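Local coordinates for ferritin (Pseudo-nitzschia multiseries, PDB 4IWK), which probably stores iron in soluble form as a 24-subunit ferritin, oxidising ferrous iron with dioxygen and depositing it as ferric hydroxide, at residues R50-G55 with N122-Q127; S46-E51 with V129-K134; V57-K62 with M118-P123; D86-I91 with G136-K141. One frame throughout, in Å; residues are numbered along the deposited sequence.

Interaction 1 of 4, residues R50-G55 with N122-Q127; sequences REHGLG and NPFHLQ. With FE (Fe (III) ion), chain G.
The rings of His52 and Phe124 meet in a T-shaped pair, the edge of the phenyl group turned toward the face of the imidazole with the two planes at 89°. Their centroids lie 5.8 Å apart, and His52 CD2 comes to 4.2 Å from Phe124 CE1; this is the denser side of a modest contact. Phe124 is further packed by the rings of Phe56 and Phe120 and by Leu102 of helix 84-111, a setting that suits a large apolar ring. His52 sets CG anti to its carbonyl carbon (chi1 -64°), which carries the ring off helix 36-62 toward helix 115-145, into the interior of the ferritin four-helix bundle, where the diiron ferroxidase site lies. There ND1 of His52 binds an iron(III) ion at 2.4 Å, a rather long bond, and Glu16 and Glu49 complete the protein ligands. Histidine fits the position because one ring can offer a nitrogen to the metal while its carbon side packs against an aromatic neighbour. The other side is looser and wetter: water 1 and water 2 each sit 2.1 Å from the same iron, and Gln127 reaches the imidazole merely through its aliphatic part, CG lying 4.5 Å from CE1 of His52.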
loop_
_atom_site.group_PDB
_atom_site.type_symbol
_atom_site.label_atom_id
_atom_site.label_comp_id
_atom_site.label_asym_id
_atom_site.label_seq_id
_atom_site.Cartn_x
_atom_site.Cartn_y
_atom_site.Cartn_z
ATOM N N ARG A 50 26.354 -33.718 -14.748
ATOM C CA ARG A 50 25.251 -34.322 -15.508
ATOM C C ARG A 50 24.536 -33.263 -16.369
ATOM O O ARG A 50 24.245 -33.573 -17.536
ATOM C CB ARG A 50 24.264 -34.914 -14.463
ATOM C CG ARG A 50 23.125 -35.646 -15.198
ATOM C CD ARG A 50 22.334 -36.484 -14.184
ATOM N NE ARG A 50 21.185 -37.160 -14.909
ATOM C CZ ARG A 50 20.060 -36.456 -15.049
ATOM N NH1 ARG A 50 20.030 -35.213 -14.617
ATOM N NH2 ARG A 50 19.017 -36.897 -15.712
ATOM N N GLU A 51 24.308 -32.040 -15.835
ATOM C CA GLU A 51 23.769 -30.976 -16.742
ATOM C C GLU A 51 24.630 -30.704 -17.976
ATOM O O GLU A 51 24.023 -30.541 -19.073
ATOM C CB GLU A 51 23.508 -29.657 -15.981
ATOM C CG GLU A 51 22.470 -29.801 -14.883
ATOM C CD GLU A 51 21.096 -30.204 -15.450
ATOM O OE1 GLU A 51 20.733 -29.841 -16.616
ATOM O OE2 GLU A 51 20.392 -30.995 -14.806
ATOM N N HIS A 52 25.982 -30.719 -17.834
ATOM C CA HIS A 52 26.799 -30.575 -19.035
ATOM C C HIS A 52 26.501 -31.680 -20.038
ATOM O O HIS A 52 26.315 -31.433 -21.280
ATOM C CB HIS A 52 28.274 -30.648 -18.723
ATOM C CG HIS A 52 28.721 -29.537 -17.870
ATOM N ND1 HIS A 52 29.940 -29.529 -17.215
ATOM C CD2 HIS A 52 28.067 -28.384 -17.518
ATOM C CE1 HIS A 52 30.019 -28.426 -16.488
ATOM N NE2 HIS A 52 28.912 -27.719 -16.646
ATOM N N GLY A 53 26.463 -32.937 -19.556
ATOM C CA GLY A 53 26.239 -34.050 -20.505
ATOM C C GLY A 53 24.850 -33.843 -21.167
ATOM O O GLY A 53 24.717 -34.127 -22.354
ATOM N N LEU A 54 23.847 -33.476 -20.375
ATOM C CA LEU A 54 22.510 -33.256 -20.961
ATOM C C LEU A 54 22.512 -32.155 -22.024
ATOM O O LEU A 54 21.779 -32.282 -23.024
ATOM C CB LEU A 54 21.479 -32.877 -19.915
ATOM C CG LEU A 54 21.178 -34.083 -18.942
ATOM C CD1 LEU A 54 20.266 -33.584 -17.797
ATOM C CD2 LEU A 54 20.539 -35.322 -19.617
ATOM N N GLY A 55 23.327 -31.123 -21.792
ATOM C CA GLY A 55 23.465 -30.005 -22.748
ATOM C C GLY A 55 24.020 -30.550 -24.053
ATOM O O GLY A 55 23.569 -30.183 -25.176
ATOM N N ASN A 122 32.310 -23.034 -27.122
ATOM C CA ASN A 122 32.996 -21.906 -26.467
ATOM C C ASN A 122 32.696 -21.655 -25.010
ATOM O O ASN A 122 33.633 -21.521 -24.186
ATOM C CB ASN A 122 32.815 -20.632 -27.366
ATOM C CG ASN A 122 33.695 -20.650 -28.543
ATOM O OD1 ASN A 122 33.357 -19.934 -29.534
ATOM N ND2 ASN A 122 34.672 -21.440 -28.589
ATOM N N PRO A 123 31.442 -21.671 -24.570
ATOM C CA PRO A 123 31.208 -21.432 -23.131
ATOM C C PRO A 123 31.695 -22.569 -22.289
ATOM O O PRO A 123 32.046 -22.326 -21.118
ATOM C CB PRO A 123 29.663 -21.356 -23.008
ATOM C CG PRO A 123 29.143 -21.307 -24.428
ATOM C CD PRO A 123 30.242 -21.495 -25.428
ATOM N N PHE A 124 31.782 -23.765 -22.846
ATOM C CA PHE A 124 32.385 -24.868 -22.068
ATOM C C PHE A 124 33.886 -24.696 -21.953
ATOM O O PHE A 124 34.494 -25.024 -20.896
ATOM C CB PHE A 124 32.107 -26.237 -22.775
ATOM C CG PHE A 124 30.588 -26.602 -22.760
ATOM C CD1 PHE A 124 30.049 -27.235 -21.626
ATOM C CD2 PHE A 124 29.735 -26.224 -23.775
ATOM C CE1 PHE A 124 28.660 -27.502 -21.575
ATOM C CE2 PHE A 124 28.379 -26.511 -23.772
ATOM C CZ PHE A 124 27.833 -27.137 -22.659
ATOM N N HIS A 125 34.536 -24.164 -23.025
ATOM C CA HIS A 125 35.969 -23.918 -22.849
ATOM C C HIS A 125 36.252 -22.973 -21.679
ATOM O O HIS A 125 37.192 -23.199 -20.866
ATOM C CB HIS A 125 36.541 -23.315 -24.187
ATOM C CG HIS A 125 36.569 -24.309 -25.292
ATOM N ND1 HIS A 125 36.107 -24.047 -26.583
ATOM C CD2 HIS A 125 36.946 -25.600 -25.274
ATOM C CE1 HIS A 125 36.293 -25.146 -27.331
ATOM N NE2 HIS A 125 36.757 -26.095 -26.535
ATOM N N LEU A 126 35.446 -21.898 -21.601
ATOM C CA LEU A 126 35.653 -20.878 -20.589
ATOM C C LEU A 126 35.224 -21.379 -19.227
ATOM O O LEU A 126 35.882 -21.117 -18.292
ATOM C CB LEU A 126 34.884 -19.602 -20.969
ATOM C CG LEU A 126 35.438 -19.009 -22.272
ATOM C CD1 LEU A 126 34.609 -17.767 -22.600
ATOM C CD2 LEU A 126 36.912 -18.590 -22.058
ATOM N N GLN A 127 34.171 -22.222 -19.185
ATOM C CA GLN A 127 33.760 -22.771 -17.885
ATOM C C GLN A 127 34.913 -23.656 -17.355
ATOM O O GLN A 127 35.200 -23.547 -16.165
ATOM C CB GLN A 127 32.450 -23.553 -18.054
ATOM C CG GLN A 127 32.118 -24.469 -16.821
ATOM C CD GLN A 127 31.479 -23.779 -15.638
ATOM O OE1 GLN A 127 31.329 -24.385 -14.512
ATOM N NE2 GLN A 127 31.075 -22.515 -15.858
HETATM FE FE FE G . 31.869 -31.032 -17.283
HETATM O O HOH W 1 32.876 -30.319 -18.940
HETATM O O HOH W 2 33.156 -29.851 -16.088
#

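Interaction 2 of 4, residues S46-E51 with V129-K134; sequences SAEERE and VNEEDK. With FE (Fe (III) ion), chain I; FE (Fe (III) ion), chain G.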
loop_
_atom_site.group_PDB
_atom_site.type_symbol
_atom_site.label_atom_id
_atom_site.label_comp_id
_atom_site.label_asym_id
_atom_site.label_seq_id
_atom_site.Cartn_x
_atom_site.Cartn_y
_atom_site.Cartn_z
ATOM N N SER A 46 28.468 -33.059 -8.959
ATOM C CA SER A 46 27.971 -34.245 -9.668
ATOM C C SER A 46 26.704 -33.824 -10.489
ATOM O O SER A 46 26.552 -34.286 -11.624
ATOM C CB SER A 46 27.532 -35.278 -8.615
ATOM O OG SER A 46 27.000 -36.394 -9.246
ATOM N N ALA A 47 25.849 -32.978 -9.916
ATOM C CA ALA A 47 24.639 -32.592 -10.669
ATOM C C ALA A 47 25.051 -31.689 -11.839
ATOM O O ALA A 47 24.428 -31.817 -12.922
ATOM C CB ALA A 47 23.698 -31.803 -9.720
ATOM N N GLU A 48 26.027 -30.805 -11.649
ATOM C CA GLU A 48 26.427 -29.837 -12.722
ATOM C C GLU A 48 27.021 -30.644 -13.877
ATOM O O GLU A 48 26.726 -30.359 -15.026
ATOM C CB GLU A 48 27.398 -28.846 -12.125
ATOM C CG GLU A 48 27.729 -27.773 -13.121
ATOM C CD GLU A 48 28.901 -27.008 -12.609
ATOM O OE1 GLU A 48 28.681 -26.138 -11.698
ATOM O OE2 GLU A 48 30.034 -27.383 -13.043
ATOM N N GLU A 49 27.860 -31.651 -13.598
ATOM C CA GLU A 49 28.436 -32.399 -14.756
ATOM C C GLU A 49 27.341 -33.180 -15.454
ATOM O O GLU A 49 27.401 -33.305 -16.708
ATOM C CB GLU A 49 29.445 -33.442 -14.211
ATOM C CG GLU A 49 30.642 -32.831 -13.534
ATOM C CD GLU A 49 31.585 -32.194 -14.508
ATOM O OE1 GLU A 49 31.253 -32.217 -15.684
ATOM O OE2 GLU A 49 32.716 -31.913 -14.131
ATOM N N ARG A 50 26.354 -33.718 -14.748
ATOM C CA ARG A 50 25.251 -34.322 -15.508
ATOM C C ARG A 50 24.536 -33.263 -16.369
ATOM O O ARG A 50 24.245 -33.573 -17.536
ATOM C CB ARG A 50 24.264 -34.914 -14.463
ATOM C CG ARG A 50 23.125 -35.646 -15.198
ATOM C CD ARG A 50 22.334 -36.484 -14.184
ATOM N NE ARG A 50 21.185 -37.160 -14.909
ATOM C CZ ARG A 50 20.060 -36.456 -15.049
ATOM N NH1 ARG A 50 20.030 -35.213 -14.617
ATOM N NH2 ARG A 50 19.017 -36.897 -15.712
ATOM N N GLU A 51 24.308 -32.040 -15.835
ATOM C CA GLU A 51 23.769 -30.976 -16.742
ATOM C C GLU A 51 24.630 -30.704 -17.976
ATOM O O GLU A 51 24.023 -30.541 -19.073
ATOM C CB GLU A 51 23.508 -29.657 -15.981
ATOM C CG GLU A 51 22.470 -29.801 -14.883
ATOM C CD GLU A 51 21.096 -30.204 -15.450
ATOM O OE1 GLU A 51 20.733 -29.841 -16.616
ATOM O OE2 GLU A 51 20.392 -30.995 -14.806
ATOM N N VAL A 129 38.143 -23.330 -17.815
ATOM C CA VAL A 129 39.186 -22.496 -17.213
ATOM C C VAL A 129 38.783 -22.104 -15.787
ATOM O O VAL A 129 39.599 -22.151 -14.848
ATOM C CB VAL A 129 39.363 -21.186 -18.089
ATOM C CG1 VAL A 129 40.174 -20.148 -17.322
ATOM C CG2 VAL A 129 39.975 -21.606 -19.412
ATOM N N ASN A 130 37.522 -21.760 -15.581
ATOM C CA ASN A 130 37.100 -21.330 -14.260
ATOM C C ASN A 130 37.112 -22.518 -13.265
ATOM O O ASN A 130 37.553 -22.375 -12.132
ATOM C CB ASN A 130 35.714 -20.784 -14.351
ATOM C CG ASN A 130 35.707 -19.368 -15.008
ATOM O OD1 ASN A 130 36.781 -18.774 -15.239
ATOM N ND2 ASN A 130 34.500 -18.883 -15.421
ATOM N N GLU A 131 36.666 -23.662 -13.761
ATOM C CA GLU A 131 36.592 -24.861 -12.844
ATOM C C GLU A 131 37.990 -25.328 -12.490
ATOM O O GLU A 131 38.279 -25.636 -11.244
ATOM C CB GLU A 131 35.871 -26.026 -13.520
ATOM C CG GLU A 131 34.398 -25.664 -13.742
ATOM C CD GLU A 131 33.543 -26.880 -13.971
ATOM O OE1 GLU A 131 34.179 -27.951 -14.095
ATOM O OE2 GLU A 131 32.324 -26.762 -14.072
ATOM N N GLU A 132 38.913 -25.374 -13.455
ATOM C CA GLU A 132 40.276 -25.814 -13.080
ATOM C C GLU A 132 40.906 -24.831 -12.067
ATOM O O GLU A 132 41.655 -25.273 -11.148
ATOM C CB GLU A 132 41.178 -25.972 -14.284
ATOM C CG GLU A 132 40.811 -27.200 -15.150
ATOM C CD GLU A 132 41.866 -27.520 -16.183
ATOM O OE1 GLU A 132 43.051 -27.244 -15.924
ATOM O OE2 GLU A 132 41.543 -27.930 -17.292
ATOM N N ASP A 133 40.658 -23.549 -12.239
ATOM C CA ASP A 133 41.249 -22.585 -11.345
ATOM C C ASP A 133 40.670 -22.777 -9.934
ATOM O O ASP A 133 41.460 -22.728 -8.963
ATOM C CB ASP A 133 40.873 -21.153 -11.847
ATOM C CG ASP A 133 41.254 -20.052 -10.859
ATOM O OD1 ASP A 133 42.456 -19.852 -10.685
ATOM O OD2 ASP A 133 40.357 -19.441 -10.316
ATOM N N LYS A 134 39.330 -22.917 -9.810
ATOM C CA LYS A 134 38.646 -23.061 -8.528
ATOM C C LYS A 134 39.174 -24.364 -7.820
ATOM O O LYS A 134 39.516 -24.302 -6.631
ATOM C CB LYS A 134 37.142 -23.165 -8.800
ATOM C CG LYS A 134 36.361 -23.445 -7.548
ATOM C CD LYS A 134 35.072 -22.653 -7.575
ATOM C CE LYS A 134 34.139 -23.141 -6.398
ATOM N NZ LYS A 134 32.665 -22.719 -6.579
HETATM FE FE FE I . 33.365 -29.908 -14.182
HETATM FE FE FE G . 31.869 -31.032 -17.283
HETATM O O HOH W 1 32.876 -30.319 -18.940
HETATM O O HOH W 2 33.156 -29.851 -16.088
HETATM O O HOH W 3 31.937 -29.247 -13.256
#
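Glu48 brings its carboxylate up to that of Glu131, OE2 of Glu48 lying 2.6 Å from OE2 of Glu131, with the two carboxylate planes 36° apart. The pair belongs to the iron site in the middle of the ferritin four-helix bundle, between helix 36-62 and helix 115-145. Such an approach of two acids is not a hydrogen bond: both oxygens bind a further iron(III) ion, which Glu45 also ligates, and its positive charge probably offsets their repulsion. Glu48 spans the gap with CG anti to its backbone N (chi1 -175°) and an extended chain, whereas Glu49 bends at chi2 and places its carboxylate between two other irons. Glutamate suits these places because it is long and its two oxygens can serve different metals. Glu131 likewise bridges, giving OE1 to one iron and OE2 to another. Glu95 also binds the iron held by Glu49 OE2 and Glu131 OE1, each at 2.1 Å, and water 2 joins that iron to its neighbour, which Glu49 OE1 binds at 2.1 Å.

Interaction 3 of 4, residues V57-K62 with M118-P123; sequences VDFANK and MAFLNP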
loop_
_atom_site.group_PDB
_atom_site.type_symbol
_atom_site.label_atom_id
_atom_site.label_comp_id
_atom_site.label_asym_id
_atom_site.label_seq_id
_atom_site.Cartn_x
_atom_site.Cartn_y
_atom_site.Cartn_z
ATOM N N VAL A 57 23.764 -33.730 -25.138
ATOM C CA VAL A 57 22.768 -34.621 -25.786
ATOM C C VAL A 57 21.737 -33.744 -26.500
ATOM O O VAL A 57 21.398 -34.072 -27.679
ATOM C CB VAL A 57 22.013 -35.432 -24.705
ATOM C CG1 VAL A 57 20.775 -36.104 -25.356
ATOM C CG2 VAL A 57 22.982 -36.472 -24.139
ATOM N N ASP A 58 21.295 -32.646 -25.870
ATOM C CA ASP A 58 20.234 -31.765 -26.489
ATOM C C ASP A 58 20.804 -31.175 -27.800
ATOM O O ASP A 58 20.139 -31.237 -28.811
ATOM C CB ASP A 58 19.901 -30.637 -25.502
ATOM C CG ASP A 58 18.778 -29.763 -26.020
ATOM O OD1 ASP A 58 17.838 -30.262 -26.654
ATOM O OD2 ASP A 58 18.912 -28.572 -25.872
ATOM N N PHE A 59 22.065 -30.672 -27.756
ATOM C CA PHE A 59 22.592 -30.075 -29.021
ATOM C C PHE A 59 22.781 -31.162 -30.056
ATOM O O PHE A 59 22.424 -30.967 -31.253
ATOM C CB PHE A 59 23.964 -29.406 -28.751
ATOM C CG PHE A 59 24.547 -28.804 -29.962
ATOM C CD1 PHE A 59 24.177 -27.514 -30.337
ATOM C CD2 PHE A 59 25.438 -29.540 -30.711
ATOM C CE1 PHE A 59 24.732 -26.950 -31.485
ATOM C CE2 PHE A 59 26.032 -28.976 -31.880
ATOM C CZ PHE A 59 25.643 -27.655 -32.246
ATOM N N ALA A 60 23.245 -32.339 -29.669
ATOM C CA ALA A 60 23.439 -33.444 -30.659
ATOM C C ALA A 60 22.121 -33.798 -31.301
ATOM O O ALA A 60 22.038 -33.959 -32.546
ATOM C CB ALA A 60 24.076 -34.695 -30.038
ATOM N N ASN A 61 21.036 -33.880 -30.497
ATOM C CA ASN A 61 19.708 -34.191 -31.055
ATOM C C ASN A 61 19.329 -33.160 -32.108
ATOM O O ASN A 61 18.873 -33.508 -33.206
ATOM C CB ASN A 61 18.577 -34.210 -29.961
ATOM C CG ASN A 61 18.705 -35.434 -28.966
ATOM O OD1 ASN A 61 19.426 -36.411 -29.238
ATOM N ND2 ASN A 61 18.123 -35.285 -27.783
ATOM N N LYS A 62 19.535 -31.883 -31.778
ATOM C CA LYS A 62 19.118 -30.773 -32.685
ATOM C C LYS A 62 19.984 -30.816 -33.915
ATOM O O LYS A 62 19.430 -30.501 -35.021
ATOM C CB LYS A 62 19.293 -29.409 -31.966
ATOM C CG LYS A 62 18.210 -29.224 -30.906
ATOM C CD LYS A 62 18.194 -27.894 -30.199
ATOM C CE LYS A 62 19.476 -27.539 -29.534
ATOM N NZ LYS A 62 19.149 -26.204 -28.893
ATOM N N MET A 118 31.918 -25.572 -33.051
ATOM C CA MET A 118 32.909 -24.785 -32.303
ATOM C C MET A 118 32.260 -23.698 -31.497
ATOM O O MET A 118 32.705 -23.374 -30.402
ATOM C CB MET A 118 33.905 -24.103 -33.276
ATOM C CG MET A 118 34.820 -25.209 -33.825
ATOM S SD MET A 118 36.170 -24.508 -34.851
ATOM C CE MET A 118 35.183 -24.195 -36.328
ATOM N N ALA A 119 31.226 -23.057 -32.053
ATOM C CA ALA A 119 30.520 -22.008 -31.293
ATOM C C ALA A 119 29.782 -22.567 -30.037
ATOM O O ALA A 119 29.813 -21.992 -28.944
ATOM C CB ALA A 119 29.478 -21.323 -32.185
ATOM N N PHE A 120 29.195 -23.787 -30.217
ATOM C CA PHE A 120 28.580 -24.395 -29.047
ATOM C C PHE A 120 29.574 -24.653 -27.908
ATOM O O PHE A 120 29.210 -24.572 -26.769
ATOM C CB PHE A 120 27.936 -25.736 -29.537
ATOM C CG PHE A 120 27.339 -26.569 -28.400
ATOM C CD1 PHE A 120 26.169 -26.171 -27.793
ATOM C CD2 PHE A 120 28.006 -27.704 -27.966
ATOM C CE1 PHE A 120 25.591 -26.926 -26.713
ATOM C CE2 PHE A 120 27.452 -28.450 -26.871
ATOM C CZ PHE A 120 26.266 -28.046 -26.265
ATOM N N LEU A 121 30.800 -25.062 -28.281
ATOM C CA LEU A 121 31.804 -25.436 -27.283
ATOM C C LEU A 121 32.360 -24.225 -26.531
ATOM O O LEU A 121 32.845 -24.363 -25.385
ATOM C CB LEU A 121 32.965 -26.210 -27.921
ATOM C CG LEU A 121 32.610 -27.526 -28.621
ATOM C CD1 LEU A 121 33.841 -28.139 -29.225
ATOM C CD2 LEU A 121 32.070 -28.454 -27.489
ATOM N N ASN A 122 32.310 -23.034 -27.122
ATOM C CA ASN A 122 32.996 -21.906 -26.467
ATOM C C ASN A 122 32.696 -21.655 -25.010
ATOM O O ASN A 122 33.633 -21.521 -24.186
ATOM C CB ASN A 122 32.815 -20.632 -27.366
ATOM C CG ASN A 122 33.695 -20.650 -28.543
ATOM O OD1 ASN A 122 33.357 -19.934 -29.534
ATOM N ND2 ASN A 122 34.672 -21.440 -28.589
ATOM N N PRO A 123 31.442 -21.671 -24.570
ATOM C CA PRO A 123 31.208 -21.432 -23.131
ATOM C C PRO A 123 31.695 -22.569 -22.289
ATOM O O PRO A 123 32.046 -22.326 -21.118
ATOM C CB PRO A 123 29.663 -21.356 -23.008
ATOM C CG PRO A 123 29.143 -21.307 -24.428
ATOM C CD PRO A 123 30.242 -21.495 -25.428
#
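Phe59 and Phe120 both hold CG anti to the backbone N, chi1 180° and 175°, which swings each ring out from its own helix until the two lie face to face but displaced. They join the end of helix 36-62 to helix 115-145 within the ferritin four-helix bundle, beyond the iron site. The rings form an offset stack, their centroids 4.2 Å apart and planes inclined by 18°. The displacement lets each beta carbon serve as a CH-pi donor over the partner's face: CB of Phe59 lies 3.8 Å from the centroid of the Phe120 ring, and CB of Phe120 lies 4.1 Å from that of Phe59. Phenylalanine suits both positions, since a flat apolar ring can stack on its partner while its remaining surface meets other apolar side chains. Phe120 also meets Phe56 edge-to-face, while Leu126 of a neighbouring subunit packs on both Phe59 and Phe120. An alanine in place of Phe120 would be likely to leave the face of Phe59 without its stacking partner and open a gap between the helices. The closest approach of the two rings is between CD1 of Phe59 and CD1 of Phe120, at 3.5 Å.

Interaction 4 of 4, residues D86-I91 with G136-K141; sequences DVWQSI and GSILAK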
loop_
_atom_site.group_PDB
_atom_site.type_symbol
_atom_site.label_atom_id
_atom_site.label_comp_id
_atom_site.label_asym_id
_atom_site.label_seq_id
_atom_site.Cartn_x
_atom_site.Cartn_y
_atom_site.Cartn_z
ATOM N N ASP A 86 43.856 -36.369 -1.180
ATOM C CA ASP A 86 43.833 -37.337 -2.238
ATOM C C ASP A 86 42.576 -37.123 -3.088
ATOM O O ASP A 86 42.619 -37.291 -4.323
ATOM C CB ASP A 86 43.733 -38.766 -1.660
ATOM C CG ASP A 86 44.990 -39.205 -0.885
ATOM O OD1 ASP A 86 46.090 -38.657 -1.152
ATOM O OD2 ASP A 86 44.863 -40.164 -0.076
ATOM N N VAL A 87 41.454 -36.890 -2.435
ATOM C CA VAL A 87 40.196 -36.759 -3.174
ATOM C C VAL A 87 40.285 -35.477 -4.086
ATOM O O VAL A 87 40.002 -35.556 -5.281
ATOM C CB VAL A 87 38.998 -36.553 -2.236
ATOM C CG1 VAL A 87 37.698 -36.585 -3.095
ATOM C CG2 VAL A 87 38.945 -37.752 -1.245
ATOM N N TRP A 88 40.659 -34.330 -3.496
ATOM C CA TRP A 88 40.746 -33.114 -4.325
ATOM C C TRP A 88 41.728 -33.238 -5.480
ATOM O O TRP A 88 41.517 -32.730 -6.538
ATOM C CB TRP A 88 41.095 -31.943 -3.422
ATOM C CG TRP A 88 39.882 -31.509 -2.573
ATOM C CD1 TRP A 88 39.672 -31.771 -1.271
ATOM C CD2 TRP A 88 38.735 -30.775 -3.044
ATOM N NE1 TRP A 88 38.479 -31.179 -0.859
ATOM C CE2 TRP A 88 37.874 -30.624 -1.955
ATOM C CE3 TRP A 88 38.379 -30.216 -4.309
ATOM C CZ2 TRP A 88 36.674 -29.912 -2.041
ATOM C CZ3 TRP A 88 37.158 -29.528 -4.404
ATOM C CH2 TRP A 88 36.334 -29.392 -3.262
ATOM N N GLN A 89 42.823 -33.941 -5.261
ATOM C CA GLN A 89 43.776 -34.155 -6.356
ATOM C C GLN A 89 43.165 -34.996 -7.492
ATOM O O GLN A 89 43.305 -34.689 -8.692
ATOM C CB GLN A 89 45.061 -34.857 -5.756
ATOM C CG GLN A 89 46.011 -35.338 -6.903
ATOM C CD GLN A 89 46.729 -34.132 -7.591
ATOM O OE1 GLN A 89 47.081 -33.189 -6.903
ATOM N NE2 GLN A 89 46.871 -34.149 -8.935
ATOM N N SER A 90 42.388 -36.005 -7.107
ATOM C CA SER A 90 41.653 -36.751 -8.157
ATOM C C SER A 90 40.618 -35.878 -8.883
ATOM O O SER A 90 40.436 -36.064 -10.112
ATOM C CB SER A 90 40.918 -37.950 -7.549
ATOM O OG SER A 90 41.884 -38.953 -7.135
ATOM N N ILE A 91 39.962 -34.966 -8.163
ATOM C CA ILE A 91 38.941 -34.114 -8.816
ATOM C C ILE A 91 39.699 -33.137 -9.750
ATOM O O ILE A 91 39.228 -32.852 -10.856
ATOM C CB ILE A 91 38.156 -33.357 -7.782
ATOM C CG1 ILE A 91 37.342 -34.389 -6.953
ATOM C CG2 ILE A 91 37.273 -32.283 -8.380
ATOM C CD1 ILE A 91 36.449 -35.213 -7.833
ATOM N N GLY A 136 41.972 -26.039 -8.356
ATOM C CA GLY A 136 43.383 -25.931 -8.037
ATOM C C GLY A 136 43.499 -25.064 -6.785
ATOM O O GLY A 136 44.354 -25.346 -5.934
ATOM N N SER A 137 42.676 -24.025 -6.624
ATOM C CA SER A 137 42.810 -23.149 -5.456
ATOM C C SER A 137 42.328 -23.877 -4.183
ATOM O O SER A 137 42.947 -23.770 -3.131
ATOM C CB SER A 137 41.943 -21.886 -5.667
ATOM O OG SER A 137 41.847 -21.137 -4.482
ATOM N N ILE A 138 41.245 -24.636 -4.282
ATOM C CA ILE A 138 40.820 -25.409 -3.104
ATOM C C ILE A 138 41.881 -26.446 -2.690
ATOM O O ILE A 138 42.193 -26.583 -1.449
ATOM C CB ILE A 138 39.427 -26.126 -3.395
ATOM C CG1 ILE A 138 38.340 -25.080 -3.533
ATOM C CG2 ILE A 138 39.159 -27.124 -2.226
ATOM C CD1 ILE A 138 37.000 -25.598 -4.146
ATOM N N LEU A 139 42.418 -27.169 -3.682
ATOM C CA LEU A 139 43.489 -28.158 -3.450
ATOM C C LEU A 139 44.641 -27.425 -2.701
ATOM O O LEU A 139 45.215 -27.947 -1.739
ATOM C CB LEU A 139 43.967 -28.784 -4.743
ATOM C CG LEU A 139 45.135 -29.725 -4.602
ATOM C CD1 LEU A 139 44.677 -30.884 -3.686
ATOM C CD2 LEU A 139 45.490 -30.280 -6.031
ATOM N N ALA A 140 44.981 -26.190 -3.138
ATOM C CA ALA A 140 46.104 -25.511 -2.500
ATOM C C ALA A 140 45.759 -25.208 -1.035
ATOM O O ALA A 140 46.632 -25.335 -0.141
ATOM C CB ALA A 140 46.419 -24.165 -3.250
ATOM N N LYS A 141 44.551 -24.726 -0.781
ATOM C CA LYS A 141 44.165 -24.435 0.619
ATOM C C LYS A 141 44.128 -25.736 1.475
ATOM O O LYS A 141 44.578 -25.789 2.638
ATOM C CB LYS A 141 42.767 -23.804 0.614
ATOM C CG LYS A 141 42.737 -22.384 -0.021
ATOM C CD LYS A 141 41.242 -22.055 -0.178
ATOM C CE LYS A 141 40.931 -20.726 -0.868
ATOM N NZ LYS A 141 42.058 -20.462 -1.843
#
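Ile138 sets its CG2 methyl squarely over the six-membered ring of Trp88, 3.5 Å from the centroid and 2° off the ring normal. This CH-pi contact ties helix 84-111 to helix 115-145, antiparallel neighbours in the ferritin four-helix bundle whose local axes run at 162° and approach to 9.5 Å. The beta-branch of isoleucine suits the task: with CG1 beside the backbone N (chi1 -67°), CG2 is the branch directed at the indole, and CD1 adds a second touch 3.9 Å from CZ3 of Trp88.

Apolar packing continues at the root of the indole side chain, where Leu139 CD1 rests 3.7 Å from CB of Trp88. Tryptophan fills this position with a broad surface, for Phe30 of helix 3-32 and Met38 and Met42 of helix 36-62 also meet it, and one side chain thereby touches the other three long helices of the bundle. A serine in place of Trp88 would probably leave the CG2 methyl of Ile138 without a face to cover, and Phe30, Met38 and Met42 without the indole they pack on.

No hydrogen bond crosses between the two segments. Gln89 gives its NE2 to a hydrogen bond with Glu93, while Lys141 NZ donates to Ser137 OG at 2.7 Å and forms a salt bridge with Glu36 of a neighbouring subunit. Across the helices, the amide oxygen OE1 of Gln89 lies 3.4 Å from the methyl CD2 of Leu139.

Overall arrangement
From the N terminus, helix 3-32 comes first and helix 36-62 then supplies the opening segments of interactions 2, 1 and 3 in that order. Each closes a long loop onto helix 115-145, whose matching segments occur in reverse order: interaction 3 lies wholly inside the span of interaction 2, while interaction 1 shares part of its start with interaction 2 and part of its end with interaction 3. Interaction 4 starts later, on helix 84-111, and ends beyond the rest, crossing all three. Interactions 1 and 2 touch and share an iron ion and two waters, whereas interactions 3 and 4 are about 29 Å apart between centres, on opposite sides of the chain's centre. Helix 115-145 is common to all four contacts.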